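Methylglyoxal reductase (NADPH-dependent) (Candida albicans SC5314, PDB 6KWS) probably catalyses the NADPH-dependent reduction of methylglyoxal. Local coordinates at residues 90-102 / 153-167. The protein carries 1 engineered substitution. Numbering follows the deposited sequence.
Sequences TDVEKELLLPAVD and WQDALLNPVNGYRGS
L97 reaches from helix 92-102 into a hole formed by W153, A156, G163 and S167, and its two methyls divide the work. CD1 stands 4.2 Å above the centre of the W153 ring and also meets L157 CD2 at 3.5 Å; CD2 faces the backbone of S167, 3.5 Å from its CA. With CG anti to the carbonyl carbon (chi1 -75°), CD1 is turned to W153 and L157, CD2 to S167. The indole edge, in turn, lies among E93, L98 and V101. W153 NE1 donates to E93 OE2 at 3.2 Å with an N-H...O angle of 160°. The acceptor is in the ring plane, yet the N-H meets the carboxylate from above, 57° out of its plane. Closer to the helix starts, V92 CG1 lies 3.5 Å from the CA of G163, where the bare backbone permits this approach.

In the second shell, D91 OD2 caps E93 N and N159 OD1 caps N162 N; the axes of segments 92-102 and 160-167 run nearly parallel, 8.9 Å apart. S167 OG bonds to Y164 O, one turn back. F170, on helix 160-181, meets the W153 ring edge-to-face.

Helix 92-102 thus packs against both the short 153-156 turn and the start of helix 160-181 in a Rossmann-type domain. Y164, about 4 Å between nearest side-chain atoms from the NADPH-binding K168, is spaced from it as in the superfamily's YxxxK motif. The chemistry is mainly apolar, consistent with an indole held by one polar anchor at NE1 as well as by packing.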
# COMPACT_ATOMS: atom_id res chain seq x y z
N THR A 90 11.07 -7.17 18.42
CA THR A 90 12.05 -7.96 19.16
C THR A 90 12.35 -9.26 18.42
O THR A 90 13.40 -9.37 17.77
CB THR A 90 11.55 -8.24 20.58
OG1 THR A 90 11.21 -7.00 21.21
CG2 THR A 90 12.62 -8.98 21.40
N ASP A 91 11.45 -10.24 18.52
CA ASP A 91 11.52 -11.45 17.70
C ASP A 91 10.76 -11.19 16.41
O ASP A 91 9.54 -11.05 16.42
CB ASP A 91 10.95 -12.69 18.38
CG ASP A 91 11.16 -13.97 17.54
OD1 ASP A 91 10.94 -15.08 18.08
OD2 ASP A 91 11.58 -13.89 16.35
N VAL A 92 11.49 -11.17 15.30
CA VAL A 92 10.86 -11.04 14.00
C VAL A 92 9.95 -12.21 13.69
O VAL A 92 8.95 -12.06 12.98
CB VAL A 92 11.96 -10.87 12.94
CG1 VAL A 92 11.37 -10.71 11.57
CG2 VAL A 92 12.83 -9.66 13.30
N GLU A 93 10.26 -13.41 14.20
CA GLU A 93 9.46 -14.58 13.83
C GLU A 93 8.05 -14.50 14.41
O GLU A 93 7.06 -14.70 13.68
CB GLU A 93 10.15 -15.87 14.27
CG GLU A 93 9.46 -17.11 13.67
CD GLU A 93 10.30 -18.39 13.75
OE1 GLU A 93 11.28 -18.44 14.55
OE2 GLU A 93 9.98 -19.35 13.00
N LYS A 94 7.92 -14.24 15.71
CA LYS A 94 6.60 -14.22 16.32
C LYS A 94 5.87 -12.90 16.09
O LYS A 94 4.63 -12.88 16.04
CB LYS A 94 6.69 -14.50 17.84
CG LYS A 94 7.32 -15.86 18.21
CD LYS A 94 6.76 -17.03 17.36
CE LYS A 94 6.48 -18.32 18.20
NZ LYS A 94 7.01 -19.59 17.60
N GLU A 95 6.59 -11.81 15.93
CA GLU A 95 5.92 -10.52 15.83
C GLU A 95 5.60 -10.09 14.40
O GLU A 95 4.72 -9.25 14.21
CB GLU A 95 6.75 -9.43 16.53
CG GLU A 95 6.68 -9.50 18.07
CD GLU A 95 7.60 -8.48 18.77
OE1 GLU A 95 8.84 -8.66 18.72
OE2 GLU A 95 7.09 -7.51 19.38
N LEU A 96 6.28 -10.66 13.40
CA LEU A 96 6.07 -10.24 12.02
C LEU A 96 5.68 -11.37 11.08
O LEU A 96 4.68 -11.25 10.36
CB LEU A 96 7.32 -9.54 11.49
CG LEU A 96 7.45 -8.06 11.84
CD1 LEU A 96 8.81 -7.52 11.39
CD2 LEU A 96 6.31 -7.29 11.21
N LEU A 97 6.45 -12.47 11.06
CA LEU A 97 6.28 -13.46 9.99
C LEU A 97 5.06 -14.34 10.20
O LEU A 97 4.22 -14.47 9.31
CB LEU A 97 7.54 -14.31 9.86
CG LEU A 97 8.67 -13.55 9.19
CD1 LEU A 97 9.98 -14.30 9.35
CD2 LEU A 97 8.34 -13.35 7.71
N LEU A 98 4.94 -14.95 11.38
CA LEU A 98 3.74 -15.75 11.66
C LEU A 98 2.47 -14.92 11.59
O LEU A 98 1.54 -15.34 10.87
CB LEU A 98 3.90 -16.46 13.01
CG LEU A 98 5.05 -17.47 12.96
CD1 LEU A 98 5.33 -17.99 14.34
CD2 LEU A 98 4.74 -18.61 12.00
N PRO A 99 2.35 -13.76 12.24
CA PRO A 99 1.11 -12.96 12.09
C PRO A 99 0.75 -12.63 10.65
O PRO A 99 -0.43 -12.64 10.29
CB PRO A 99 1.41 -11.69 12.89
CG PRO A 99 2.46 -12.08 13.84
CD PRO A 99 3.30 -13.11 13.16
N ALA A 100 1.74 -12.34 9.80
CA ALA A 100 1.43 -12.10 8.39
C ALA A 100 0.93 -13.38 7.72
O ALA A 100 -0.08 -13.35 7.00
CB ALA A 100 2.65 -11.55 7.65
N VAL A 101 1.60 -14.51 7.95
CA VAL A 101 1.18 -15.75 7.30
C VAL A 101 -0.14 -16.24 7.89
O VAL A 101 -1.08 -16.55 7.15
CB VAL A 101 2.27 -16.83 7.40
CG1 VAL A 101 1.75 -18.13 6.80
CG2 VAL A 101 3.52 -16.39 6.67
N ASP A 102 -0.23 -16.30 9.22
CA ASP A 102 -1.46 -16.78 9.84
C ASP A 102 -2.62 -15.82 9.60
O ASP A 102 -3.73 -16.25 9.27
CB ASP A 102 -1.24 -17.02 11.33
CG ASP A 102 -0.24 -18.15 11.60
OD1 ASP A 102 -0.20 -19.11 10.80
OD2 ASP A 102 0.51 -18.06 12.61
N TRP A 153 12.99 -17.86 4.65
CA TRP A 153 12.50 -17.69 6.00
C TRP A 153 13.64 -17.43 6.97
O TRP A 153 13.54 -16.59 7.86
CB TRP A 153 11.72 -18.94 6.42
CG TRP A 153 10.96 -18.82 7.71
CD1 TRP A 153 11.42 -19.08 8.96
CD2 TRP A 153 9.57 -18.46 7.86
NE1 TRP A 153 10.42 -18.89 9.89
CE2 TRP A 153 9.28 -18.51 9.24
CE3 TRP A 153 8.56 -18.10 6.97
CZ2 TRP A 153 8.02 -18.21 9.74
CZ3 TRP A 153 7.30 -17.80 7.47
CH2 TRP A 153 7.04 -17.85 8.85
N GLN A 154 14.73 -18.17 6.82
CA GLN A 154 15.83 -18.01 7.76
C GLN A 154 16.42 -16.62 7.64
O GLN A 154 16.64 -15.95 8.66
CB GLN A 154 16.88 -19.09 7.53
CG GLN A 154 16.45 -20.50 7.97
CD GLN A 154 15.27 -21.05 7.17
OE1 GLN A 154 15.08 -20.72 5.99
NE2 GLN A 154 14.49 -21.92 7.80
N ASP A 155 16.63 -16.15 6.42
CA ASP A 155 17.20 -14.83 6.23
C ASP A 155 16.23 -13.72 6.62
O ASP A 155 16.67 -12.61 6.95
CB ASP A 155 17.64 -14.68 4.78
CG ASP A 155 18.93 -15.46 4.50
OD1 ASP A 155 19.43 -16.15 5.42
OD2 ASP A 155 19.45 -15.36 3.35
N ALA A 156 14.93 -13.99 6.62
CA ALA A 156 13.97 -12.98 7.02
C ALA A 156 14.04 -12.65 8.51
O ALA A 156 13.58 -11.57 8.89
CB ALA A 156 12.56 -13.44 6.63
N LEU A 157 14.62 -13.52 9.35
CA LEU A 157 14.81 -13.26 10.78
C LEU A 157 16.04 -12.41 11.11
O LEU A 157 16.18 -12.00 12.26
CB LEU A 157 14.94 -14.57 11.55
CG LEU A 157 14.06 -15.74 11.16
CD1 LEU A 157 14.50 -16.91 11.96
CD2 LEU A 157 12.60 -15.45 11.41
N LEU A 158 16.93 -12.16 10.14
CA LEU A 158 18.21 -11.52 10.45
C LEU A 158 18.03 -10.13 11.05
O LEU A 158 18.63 -9.80 12.07
CB LEU A 158 19.09 -11.45 9.19
CG LEU A 158 19.61 -12.84 8.77
CD1 LEU A 158 20.44 -12.79 7.48
CD2 LEU A 158 20.39 -13.50 9.92
N ASN A 159 17.20 -9.28 10.43
CA ASN A 159 17.11 -7.89 10.85
C ASN A 159 15.72 -7.36 10.50
O ASN A 159 15.04 -7.92 9.63
CB ASN A 159 18.21 -7.03 10.22
CG ASN A 159 18.17 -7.03 8.69
OD1 ASN A 159 17.12 -6.79 8.09
ND2 ASN A 159 19.31 -7.30 8.06
N PRO A 160 15.27 -6.29 11.18
CA PRO A 160 13.91 -5.75 10.93
C PRO A 160 13.58 -5.38 9.49
O PRO A 160 12.39 -5.37 9.14
CB PRO A 160 13.88 -4.51 11.84
CG PRO A 160 14.76 -4.88 12.97
CD PRO A 160 15.84 -5.80 12.45
N VAL A 161 14.57 -5.05 8.64
CA VAL A 161 14.25 -4.75 7.25
C VAL A 161 13.97 -6.04 6.48
O VAL A 161 12.98 -6.14 5.74
CB VAL A 161 15.37 -3.92 6.58
CG1 VAL A 161 15.22 -3.91 5.04
CG2 VAL A 161 15.35 -2.50 7.10
N ASN A 162 14.86 -7.04 6.62
CA ASN A 162 14.58 -8.35 6.06
C ASN A 162 13.27 -8.92 6.61
O ASN A 162 12.51 -9.57 5.88
CB ASN A 162 15.72 -9.33 6.35
CG ASN A 162 16.93 -9.11 5.46
OD1 ASN A 162 16.92 -8.30 4.52
ND2 ASN A 162 17.98 -9.88 5.73
N GLY A 163 12.99 -8.67 7.89
CA GLY A 163 11.72 -9.10 8.46
C GLY A 163 10.53 -8.47 7.75
O GLY A 163 9.55 -9.14 7.43
N TYR A 164 10.60 -7.16 7.50
CA TYR A 164 9.49 -6.49 6.85
C TYR A 164 9.27 -7.04 5.45
O TYR A 164 8.17 -7.47 5.10
CB TYR A 164 9.72 -4.97 6.83
CG TYR A 164 8.71 -4.24 5.95
CD1 TYR A 164 7.45 -3.90 6.43
CD2 TYR A 164 9.01 -3.92 4.63
CE1 TYR A 164 6.52 -3.25 5.62
CE2 TYR A 164 8.10 -3.30 3.81
CZ TYR A 164 6.85 -2.96 4.30
OH TYR A 164 5.97 -2.33 3.45
N ARG A 165 10.32 -7.04 4.62
CA ARG A 165 10.12 -7.50 3.25
C ARG A 165 9.80 -8.99 3.22
O ARG A 165 8.91 -9.42 2.47
CB ARG A 165 11.34 -7.18 2.39
CG ARG A 165 12.05 -5.86 2.70
CD ARG A 165 13.09 -5.48 1.62
NE ARG A 165 12.50 -5.16 0.30
CZ ARG A 165 12.75 -5.81 -0.84
NH1 ARG A 165 13.59 -6.85 -0.90
NH2 ARG A 165 12.17 -5.43 -1.96
N GLY A 166 10.46 -9.79 4.05
CA GLY A 166 10.10 -11.19 4.15
C GLY A 166 8.63 -11.39 4.46
O GLY A 166 7.94 -12.18 3.81
N SER A 167 8.12 -10.68 5.46
CA SER A 167 6.72 -10.87 5.85
C SER A 167 5.78 -10.53 4.72
O SER A 167 4.73 -11.16 4.56
CB SER A 167 6.40 -10.02 7.06
OG SER A 167 6.54 -8.67 6.71